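Local coordinates for uncharacterized protein (Mycobacterium tuberculosis CAS/NITR204, PDB 5VYQ) that probably transfers a formyl group from a folate cofactor to the amino sugar of dTDP-4-amino-4,6-dideoxyglucose, at residues V96-N100 with I177-Y182; F199-L205 with R219-L223. All blocks are in the same frame, centred on the assembly; numbering follows the deposited sequence.

Contact 1: residues V96-N100 with I177-Y182; sequences VRCVN and IRDGSY. With FON (N-{[4-({[(6R)-2-amino-5-formyl-4-oxo-1,4,5,6,7,8-hexahydropteridin-6-yl]methyl}amino)phenyl]carbonyl}-L-glutamic acid), chain C.
Arg97 leaves its backbone with CG opposite the N (chi1 -170°) and bends at chi3 (54°), which carries its guanidinium to the end of helix 155-179, where Tyr182, its CG held between N and carbonyl carbon (chi1 49°), brings its hydroxyl alongside. Both terminal nitrogens of Arg97 converge end-on on one acceptor, Ile177 O, with NH2 at 2.8 Å. Arg97 NH1 lies 3.0 Å from the same Ile177 O, and the oxygen sits almost exactly in the guanidinium plane, so the two bonds fix the rotation of the group. A weak third bond runs from Arg97 NH1 to Arg178 O at 3.1 Å. On the other flank Arg97 NH2 donates to Tyr182 OH at 3.0 Å, tilted from the guanidinium plane; that hydroxyl is also hydrogen-bonded to Glu131, which may help balance the arginine charge. Gly180 CA lies over one guanidinium face, 3.7 Å from Arg97 CZ, and the residue's positive phi takes the chain out of the helix. Beneath this polar cluster Val99 CG1 meets Ile177 CG2 at 4.3 Å. Asn100 ND2 stands 3.0 Å from the formyl oxygen O3 of the bound folinic acid. Arg97, from the segment that runs into a central strand, thus collects carbonyls at a helix C-terminus, joining sheet and helix in the alpha/beta fold of the formyltransferase domain.

Contact 2: residues F199-L205 with R219-L223; sequences FEQLRRL and RLRAL
Helices 196-203 and 213-222, both in the C-terminal N-formyltransferase dimerization region, are tied together by Arg219 and Leu202. The arginine chain bends at chi2 (69°), and its guanidinium reaches the last turn of the first helix side-on: Arg219 NE and NH1 both donate to Leu202 O, the NE bond measuring 3.0 Å and running fairly straight (N-H...O 151°). The NH1 bond to Leu202 O is equally long but less straight, and its donor is tilted further from the carbonyl plane. The oxygen itself lies close to the guanidinium plane, at its edge. Arg204 O is also near that plane, 3.0 Å from Arg219 NH1. Two leucines enclose the flat group: Leu202 CD1 rests on one face, 3.5 Å from Arg219 NE, and Leu205 CD2 on the opposite face, 3.9 Å from the same NE. Apolar packing continues with the buried Leu223, the first residue past the second helix. Its CD1 sits beside the Leu202 carbonyl, and Leu223 CD2 touches Phe199 CE1 at 3.8 Å. Leu205 CD1 meets Leu220 CD2 at 3.9 Å, the two side chains crossing at about a right angle. Leu220 also packs on Leu220 of the second subunit and Arg219 on Phe213 of that subunit, so helix 213-222 borders the dimer interface. Turned away from helix 213-222 at its CB, Arg203 forms a salt bridge through NH1 with Glu200 OE1 at 2.9 Å, using the syn lone pair of that oxygen, while Arg203 NE bonds to Asn230 O. Arg203 CG lies over one face of the Phe199 ring, toward its rim, and the ring also makes an edge-to-face contact with Phe113.

Overall arrangement
Contacts 1 and 2 follow one another along the chain and lie on opposite sides of its centre, each contact's centre about 18 Å from the centre of the chain. Their centres are about 35 Å apart, and their nearest atoms about 17 Å apart. The bound folinic acid and dTDP-sugar lie in the region between them. Contact 1 reaches the folinic acid through Asn100, on strand 97-102. Contact 2 approaches the other ligand through Phe199, whose side chain comes within about 4 Å of the dTDP-sugar. One contact thus belongs to the sheet that carries part of the cofactor pocket; the other joins a helix beside the nucleotide-sugar to one that meets the second subunit.

Contact 1: residues V96-N100 with I177-Y182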
ATOM      1  N   VAL A  96     -38.637  -1.545  26.059  1.00 10.14           N
ATOM      2  CA  VAL A  96     -38.323  -2.957  25.857  1.00 10.68           C
ATOM      3  C   VAL A  96     -36.816  -3.148  26.061  1.00 11.24           C
ATOM      4  O   VAL A  96     -36.060  -2.218  25.756  1.00 10.61           O
ATOM      5  CB  VAL A  96     -38.786  -3.476  24.494  1.00 11.31           C
ATOM      6  CG1 VAL A  96     -38.087  -2.722  23.352  1.00 12.02           C
ATOM      7  CG2 VAL A  96     -38.650  -5.009  24.440  1.00 14.32           C
ATOM      8  N   ARG A  97     -36.416  -4.320  26.543  1.00 11.01           N
ATOM      9  CA  ARG A  97     -34.972  -4.591  26.714  1.00 11.02           C
ATOM     10  C   ARG A  97     -34.295  -4.576  25.356  1.00 10.27           C
ATOM     11  O   ARG A  97     -34.689  -5.299  24.449  1.00  9.57           O
ATOM     12  CB  ARG A  97     -34.767  -5.939  27.411  1.00 11.71           C
ATOM     13  CG  ARG A  97     -33.313  -6.164  27.843  1.00 11.71           C
ATOM     14  CD  ARG A  97     -33.217  -7.273  28.875  1.00 11.47           C
ATOM     15  NE  ARG A  97     -33.848  -8.523  28.431  1.00 13.12           N
ATOM     16  CZ  ARG A  97     -33.227  -9.530  27.834  1.00 12.37           C
ATOM     17  NH1 ARG A  97     -33.904 -10.586  27.428  1.00 12.57           N
ATOM     18  NH2 ARG A  97     -31.922  -9.503  27.629  1.00 12.74           N
ATOM     19  N   CYS A  98     -33.274  -3.724  25.203  1.00  9.52           N
ATOM     20  CA  CYS A  98     -32.565  -3.614  23.951  1.00  9.77           C
ATOM     21  C   CYS A  98     -31.092  -3.905  24.240  1.00  9.72           C
ATOM     22  O   CYS A  98     -30.526  -3.423  25.236  1.00 10.75           O
ATOM     23  CB  CYS A  98     -32.672  -2.205  23.346  1.00 10.65           C
ATOM     24  SG  CYS A  98     -34.344  -1.709  22.844  1.00 10.34           S
ATOM     25  N   VAL A  99     -30.494  -4.693  23.364  1.00  9.39           N
ATOM     26  CA  VAL A  99     -29.117  -5.141  23.514  1.00  9.55           C
ATOM     27  C   VAL A  99     -28.404  -4.907  22.205  1.00  9.59           C
ATOM     28  O   VAL A  99     -28.936  -5.201  21.142  1.00 10.56           O
ATOM     29  CB  VAL A  99     -29.113  -6.638  23.909  1.00  9.59           C
ATOM     30  CG1 VAL A  99     -27.727  -7.263  23.868  1.00  9.42           C
ATOM     31  CG2 VAL A  99     -29.653  -6.778  25.312  1.00 11.80           C
ATOM     32  N   ASN A 100     -27.182  -4.393  22.306  1.00  9.21           N
ATOM     33  CA  ASN A 100     -26.309  -4.100  21.198  1.00  9.32           C
ATOM     34  C   ASN A 100     -25.132  -5.058  21.154  1.00  9.57           C
ATOM     35  O   ASN A 100     -24.576  -5.419  22.187  1.00  8.72           O
ATOM     36  CB  ASN A 100     -25.770  -2.679  21.377  1.00 10.26           C
ATOM     37  CG  ASN A 100     -25.059  -2.160  20.157  1.00 10.44           C
ATOM     38  OD1 ASN A 100     -25.490  -2.376  19.018  1.00 10.74           O
ATOM     39  ND2 ASN A 100     -24.007  -1.372  20.377  1.00  9.96           N
ATOM     40  N   ILE A 177     -28.654 -13.983  26.868  1.00 11.76           N
ATOM     41  CA  ILE A 177     -29.172 -12.787  26.253  1.00 10.67           C
ATOM     42  C   ILE A 177     -30.666 -12.901  26.050  1.00 10.89           C
ATOM     43  O   ILE A 177     -31.450 -12.015  26.420  1.00 10.35           O
ATOM     44  CB  ILE A 177     -28.467 -12.493  24.928  1.00 10.80           C
ATOM     45  CG1 ILE A 177     -27.013 -12.100  25.171  1.00 10.94           C
ATOM     46  CG2 ILE A 177     -29.142 -11.328  24.160  1.00 11.28           C
ATOM     47  CD1 ILE A 177     -26.103 -12.278  23.965  1.00 12.76           C
ATOM     48  N   ARG A 178     -31.052 -14.023  25.473  1.00 11.48           N
ATOM     49  CA  ARG A 178     -32.453 -14.366  25.286  1.00 12.97           C
ATOM     50  C   ARG A 178     -33.266 -14.252  26.570  1.00 15.12           C
ATOM     51  O   ARG A 178     -34.311 -13.582  26.631  1.00 13.70           O
ATOM     52  CB  ARG A 178     -32.551 -15.764  24.654  1.00 13.35           C
ATOM     53  CG  ARG A 178     -33.979 -16.255  24.422  1.00 15.52           C
ATOM     54  CD  ARG A 178     -34.036 -17.768  24.225  1.00 14.40           C
ATOM     55  NE  ARG A 178     -33.527 -18.458  25.428  1.00 16.34           N
ATOM     56  CZ  ARG A 178     -32.918 -19.642  25.452  1.00 16.84           C
ATOM     57  NH1 ARG A 178     -32.716 -20.326  24.337  1.00 16.51           N
ATOM     58  NH2 ARG A 178     -32.492 -20.136  26.603  1.00 17.04           N
ATOM     59  N   ASP A 179     -32.743 -14.863  27.623  1.00 13.87           N
ATOM     60  CA  ASP A 179     -33.496 -15.036  28.846  1.00 16.76           C
ATOM     61  C   ASP A 179     -33.334 -13.869  29.794  1.00 18.23           C
ATOM     62  O   ASP A 179     -34.048 -13.775  30.778  1.00 17.48           O
ATOM     63  CB  ASP A 179     -33.000 -16.266  29.571  1.00 17.03           C
ATOM     64  CG  ASP A 179     -33.348 -17.566  28.856  1.00 18.94           C
ATOM     65  OD1 ASP A 179     -34.300 -17.628  28.056  1.00 20.16           O
ATOM     66  OD2 ASP A 179     -32.618 -18.549  29.081  1.00 20.44           O
ATOM     67  N   GLY A 180     -32.387 -12.989  29.543  1.00 15.29           N
ATOM     68  CA  GLY A 180     -32.124 -11.901  30.485  1.00 15.41           C
ATOM     69  C   GLY A 180     -31.602 -12.417  31.818  1.00 16.42           C
ATOM     70  O   GLY A 180     -31.787 -11.764  32.843  1.00 18.18           O
ATOM     71  N   SER A 181     -30.886 -13.532  31.805  1.00 17.27           N
ATOM     72  CA  SER A 181     -30.430 -14.196  33.031  1.00 20.46           C
ATOM     73  C   SER A 181     -29.058 -13.718  33.511  1.00 22.28           C
ATOM     74  O   SER A 181     -28.566 -14.118  34.558  1.00 24.46           O
ATOM     75  CB  SER A 181     -30.403 -15.702  32.807  1.00 21.49           C
ATOM     76  OG  SER A 181     -29.521 -16.013  31.744  1.00 23.53           O
ATOM     77  N   TYR A 182     -28.423 -12.842  32.757  1.00 18.07           N
ATOM     78  CA  TYR A 182     -27.098 -12.345  33.107  1.00 17.09           C
ATOM     79  C   TYR A 182     -27.189 -11.290  34.195  1.00 16.13           C
ATOM     80  O   TYR A 182     -28.270 -10.778  34.453  1.00 17.24           O
ATOM     81  CB  TYR A 182     -26.463 -11.723  31.854  1.00 15.74           C
ATOM     82  CG  TYR A 182     -27.363 -10.765  31.126  1.00 12.72           C
ATOM     83  CD1 TYR A 182     -27.540  -9.459  31.592  1.00 12.17           C
ATOM     84  CD2 TYR A 182     -28.017 -11.141  29.960  1.00 12.47           C
ATOM     85  CE1 TYR A 182     -28.366  -8.557  30.939  1.00 10.68           C
ATOM     86  CE2 TYR A 182     -28.868 -10.240  29.302  1.00 12.34           C
ATOM     87  CZ  TYR A 182     -29.010  -8.956  29.790  1.00 10.25           C
ATOM     88  OH  TYR A 182     -29.807  -8.029  29.177  1.00 10.71           O
TER
HETATM   89  N1  FON C 301     -29.232   3.478  19.867  1.00 14.99           N
HETATM   90  C2  FON C 301     -28.817   3.935  21.044  1.00 16.49           C
HETATM   91  NA2 FON C 301     -29.695   4.654  21.801  1.00 17.34           N
HETATM   92  N3  FON C 301     -27.558   3.699  21.446  1.00 14.33           N
HETATM   93  C4  FON C 301     -26.659   3.002  20.709  1.00 19.09           C
HETATM   94  O4  FON C 301     -25.502   2.772  21.135  1.00 20.18           O
HETATM   95  C4A FON C 301     -27.100   2.452  19.416  1.00 16.25           C
HETATM   96  N5  FON C 301     -26.300   1.748  18.500  1.00 17.41           N
HETATM   97  C6  FON C 301     -26.732   1.862  17.097  1.00 17.83           C
HETATM   98  C7  FON C 301     -28.188   1.395  17.024  1.00 17.17           C
HETATM   99  N8  FON C 301     -28.977   2.229  17.898  1.00 16.34           N
HETATM  100  C8A FON C 301     -28.483   2.731  19.044  1.00 16.41           C
HETATM  101  C9  FON C 301     -26.522   3.274  16.507  1.00 19.42           C
HETATM  102  N10 FON C 301     -25.091   3.553  16.439  1.00 20.12           N
HETATM  103  C11 FON C 301     -23.469   7.110  15.017  1.00 28.72           C
HETATM  104  C12 FON C 301     -22.653   6.111  15.548  1.00 31.13           C
HETATM  105  C13 FON C 301     -23.220   4.931  16.016  1.00 25.31           C
HETATM  106  C14 FON C 301     -24.592   4.722  15.946  1.00 24.44           C
HETATM  107  C15 FON C 301     -25.420   5.708  15.420  1.00 28.42           C
HETATM  108  C16 FON C 301     -24.853   6.898  14.962  1.00 30.03           C
HETATM  109  C   FON C 301     -22.822   8.405  14.508  1.00 35.51           C
HETATM  110  O   FON C 301     -21.587   8.532  14.361  1.00 35.16           O
HETATM  111  N   FON C 301     -23.640   9.412  14.189  1.00 32.99           N
HETATM  112  CA  FON C 301     -23.188  10.674  13.603  1.00 40.53           C
HETATM  113  CB  FON C 301     -23.901  10.992  12.279  1.00 41.42           C
HETATM  114  CG  FON C 301     -23.639   9.861  11.277  1.00 44.28           C
HETATM  115  CD  FON C 301     -23.880  10.164   9.812  1.00 50.28           C
HETATM  116  OE1 FON C 301     -23.827  11.350   9.423  1.00 46.75           O
HETATM  117  OE2 FON C 301     -24.080   9.202   9.024  1.00 49.28           O
HETATM  118  CT  FON C 301     -23.387  11.774  14.602  1.00 41.31           C
HETATM  119  O1  FON C 301     -22.726  12.819  14.392  1.00 39.67           O
HETATM  120  O2  FON C 301     -24.162  11.597  15.575  1.00 36.65           O
HETATM  121  CP1 FON C 301     -25.272   1.106  18.865  1.00 17.30           C
HETATM  122  O3  FON C 301     -24.561   0.516  18.060  1.00 17.06           O

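Contact 2: residues F199-L205 with R219-L223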
ATOM      1  N   PHE A 199     -13.823  10.305  12.089  1.00 14.65           N
ATOM      2  CA  PHE A 199     -13.214   9.470  11.060  1.00 13.47           C
ATOM      3  C   PHE A 199     -12.991  10.274   9.781  1.00 15.92           C
ATOM      4  O   PHE A 199     -11.905  10.250   9.187  1.00 16.02           O
ATOM      5  CB  PHE A 199     -14.105   8.257  10.755  1.00 15.21           C
ATOM      6  CG  PHE A 199     -13.571   7.395   9.675  1.00 14.64           C
ATOM      7  CD1 PHE A 199     -12.487   6.570   9.921  1.00 15.70           C
ATOM      8  CD2 PHE A 199     -14.116   7.441   8.414  1.00 14.91           C
ATOM      9  CE1 PHE A 199     -11.969   5.779   8.917  1.00 14.18           C
ATOM     10  CE2 PHE A 199     -13.594   6.641   7.425  1.00 14.51           C
ATOM     11  CZ  PHE A 199     -12.527   5.829   7.663  1.00 13.80           C
ATOM     12  N   GLU A 200     -14.002  11.027   9.348  1.00 15.92           N
ATOM     13  CA  GLU A 200     -13.813  11.864   8.131  1.00 18.48           C
ATOM     14  C   GLU A 200     -12.647  12.806   8.295  1.00 16.52           C
ATOM     15  O   GLU A 200     -11.781  12.981   7.420  1.00 19.36           O
ATOM     16  CB  GLU A 200     -15.114  12.634   7.770  1.00 20.96           C
ATOM     17  CG  GLU A 200     -16.253  11.684   7.408  1.00 23.94           C
ATOM     18  CD  GLU A 200     -15.868  10.786   6.248  1.00 24.66           C
ATOM     19  OE1 GLU A 200     -15.466  11.383   5.232  1.00 25.33           O
ATOM     20  OE2 GLU A 200     -15.963   9.543   6.340  1.00 29.95           O
ATOM     21  N   GLN A 201     -12.506  13.401   9.454  1.00 18.80           N
ATOM     22  CA  GLN A 201     -11.358  14.250   9.634  1.00 18.89           C
ATOM     23  C   GLN A 201      -9.995  13.556   9.627  1.00 22.06           C
ATOM     24  O   GLN A 201      -9.046  14.035   9.031  1.00 22.51           O
ATOM     25  CB  GLN A 201     -11.512  14.998  10.932  1.00 22.07           C
ATOM     26  CG  GLN A 201     -10.427  16.010  11.157  1.00 26.92           C
ATOM     27  CD  GLN A 201     -10.727  16.943  12.296  1.00 35.72           C
ATOM     28  OE1 GLN A 201     -11.833  17.475  12.416  1.00 41.30           O
ATOM     29  NE2 GLN A 201      -9.731  17.164  13.140  1.00 40.54           N
ATOM     30  N   LEU A 202      -9.904  12.396  10.264  1.00 20.24           N
ATOM     31  CA  LEU A 202      -8.681  11.593  10.262  1.00 17.09           C
ATOM     32  C   LEU A 202      -8.190  11.157   8.870  1.00 15.07           C
ATOM     33  O   LEU A 202      -6.974  10.964   8.624  1.00 14.83           O
ATOM     34  CB  LEU A 202      -8.981  10.366  11.119  1.00 19.16           C
ATOM     35  CG  LEU A 202      -7.857   9.494  11.654  1.00 21.58           C
ATOM     36  CD1 LEU A 202      -6.868  10.230  12.553  1.00 21.67           C
ATOM     37  CD2 LEU A 202      -8.520   8.389  12.476  1.00 22.03           C
ATOM     38  N   ARG A 203      -9.142  10.925   7.978  1.00 13.80           N
ATOM     39  CA  ARG A 203      -8.905  10.520   6.595  1.00 16.46           C
ATOM     40  C   ARG A 203      -7.878  11.387   5.879  1.00 15.85           C
ATOM     41  O   ARG A 203      -7.106  10.914   5.037  1.00 14.69           O
ATOM     42  CB  ARG A 203     -10.200  10.582   5.765  1.00 18.24           C
ATOM     43  CG  ARG A 203     -11.169   9.426   5.975  1.00 18.54           C
ATOM     44  CD  ARG A 203     -12.420   9.618   5.155  1.00 18.24           C
ATOM     45  NE  ARG A 203     -12.124   9.337   3.766  1.00 19.86           N
ATOM     46  CZ  ARG A 203     -12.940   9.582   2.770  1.00 21.09           C
ATOM     47  NH1 ARG A 203     -14.147  10.125   2.996  1.00 21.76           N
ATOM     48  NH2 ARG A 203     -12.560   9.225   1.558  1.00 23.05           N
ATOM     49  N   ARG A 204      -7.911  12.672   6.150  1.00 13.18           N
ATOM     50  CA  ARG A 204      -7.141  13.636   5.387  1.00 13.27           C
ATOM     51  C   ARG A 204      -5.765  13.735   5.998  1.00 13.50           C
ATOM     52  O   ARG A 204      -5.623  13.992   7.187  1.00 14.66           O
ATOM     53  CB  ARG A 204      -7.833  14.996   5.413  1.00 15.65           C
ATOM     54  CG  ARG A 204      -7.090  16.029   4.589  1.00 16.81           C
ATOM     55  CD  ARG A 204      -7.747  17.389   4.845  1.00 21.89           C
ATOM     56  NE  ARG A 204      -7.243  17.751   6.162  1.00 24.79           N
ATOM     57  CZ  ARG A 204      -6.112  18.411   6.427  1.00 30.76           C
ATOM     58  NH1 ARG A 204      -5.335  18.915   5.473  1.00 27.79           N
ATOM     59  NH2 ARG A 204      -5.786  18.629   7.697  1.00 32.11           N
ATOM     60  N   LEU A 205      -4.752  13.447   5.187  1.00 12.06           N
ATOM     61  CA  LEU A 205      -3.365  13.466   5.618  1.00 13.54           C
ATOM     62  C   LEU A 205      -2.773  14.834   5.303  1.00 15.14           C
ATOM     63  O   LEU A 205      -2.790  15.253   4.147  1.00 18.23           O
ATOM     64  CB  LEU A 205      -2.545  12.430   4.878  1.00 13.10           C
ATOM     65  CG  LEU A 205      -3.119  11.001   4.889  1.00 13.15           C
ATOM     66  CD1 LEU A 205      -2.211  10.098   4.104  1.00 14.53           C
ATOM     67  CD2 LEU A 205      -3.265  10.553   6.345  1.00 14.25           C
ATOM     68  N   ARG A 219      -1.091   5.546  11.388  1.00  9.63           N
ATOM     69  CA  ARG A 219      -2.153   6.241  10.655  1.00  9.68           C
ATOM     70  C   ARG A 219      -2.567   5.566   9.369  1.00  9.52           C
ATOM     71  O   ARG A 219      -3.770   5.429   9.090  1.00  9.39           O
ATOM     72  CB  ARG A 219      -1.711   7.683  10.394  1.00 11.13           C
ATOM     73  CG  ARG A 219      -2.677   8.613   9.677  1.00 13.31           C
ATOM     74  CD  ARG A 219      -3.901   8.958  10.517  1.00 14.70           C
ATOM     75  NE  ARG A 219      -4.475  10.194  10.001  1.00 16.58           N
ATOM     76  CZ  ARG A 219      -3.963  11.407  10.167  1.00 21.74           C
ATOM     77  NH1 ARG A 219      -4.539  12.434   9.541  1.00 21.85           N
ATOM     78  NH2 ARG A 219      -2.921  11.609  10.974  1.00 23.02           N
ATOM     79  N   LEU A 220      -1.599   5.221   8.530  1.00  8.78           N
ATOM     80  CA  LEU A 220      -1.900   4.628   7.253  1.00  9.35           C
ATOM     81  C   LEU A 220      -2.560   3.264   7.384  1.00  9.27           C
ATOM     82  O   LEU A 220      -3.502   2.956   6.676  1.00  9.60           O
ATOM     83  CB  LEU A 220      -0.668   4.445   6.399  1.00 10.20           C
ATOM     84  CG  LEU A 220       0.025   5.699   5.937  1.00 12.42           C
ATOM     85  CD1 LEU A 220       1.163   5.247   5.032  1.00 15.10           C
ATOM     86  CD2 LEU A 220      -0.958   6.588   5.200  1.00 15.13           C
ATOM     87  N   ARG A 221      -2.065   2.433   8.303  1.00  9.57           N
ATOM     88  CA  ARG A 221      -2.654   1.096   8.400  1.00  8.60           C
ATOM     89  C   ARG A 221      -4.058   1.191   9.050  1.00  8.81           C
ATOM     90  O   ARG A 221      -4.943   0.378   8.782  1.00  8.61           O
ATOM     91  CB  ARG A 221      -1.696   0.168   9.182  1.00  9.60           C
ATOM     92  CG  ARG A 221      -1.594   0.338  10.678  1.00  9.27           C
ATOM     93  CD  ARG A 221      -0.330  -0.334  11.199  1.00  9.60           C
ATOM     94  NE  ARG A 221      -0.116  -0.225  12.644  1.00  9.58           N
ATOM     95  CZ  ARG A 221      -0.377  -1.164  13.543  1.00 10.95           C
ATOM     96  NH1 ARG A 221      -0.950  -2.306  13.224  1.00 11.99           N
ATOM     97  NH2 ARG A 221      -0.004  -0.945  14.785  1.00 10.60           N
ATOM     98  N   ALA A 222      -4.232   2.139   9.972  1.00  8.81           N
ATOM     99  CA  ALA A 222      -5.555   2.380  10.528  1.00  9.45           C
ATOM    100  C   ALA A 222      -6.597   2.715   9.453  1.00  9.79           C
ATOM    101  O   ALA A 222      -7.788   2.376   9.611  1.00  9.54           O
ATOM    102  CB  ALA A 222      -5.508   3.455  11.596  1.00 10.53           C
ATOM    103  N   LEU A 223      -6.154   3.396   8.383  1.00  9.10           N
ATOM    104  CA  LEU A 223      -7.012   3.814   7.306  1.00 10.56           C
ATOM    105  C   LEU A 223      -7.022   2.879   6.132  1.00 11.40           C
ATOM    106  O   LEU A 223      -7.646   3.148   5.118  1.00 10.06           O
ATOM    107  CB  LEU A 223      -6.619   5.233   6.844  1.00 10.68           C
ATOM    108  CG  LEU A 223      -6.776   6.294   7.933  1.00 11.86           C
ATOM    109  CD1 LEU A 223      -6.112   7.636   7.615  1.00 12.84           C
ATOM    110  CD2 LEU A 223      -8.264   6.503   8.196  1.00 14.45           C
TER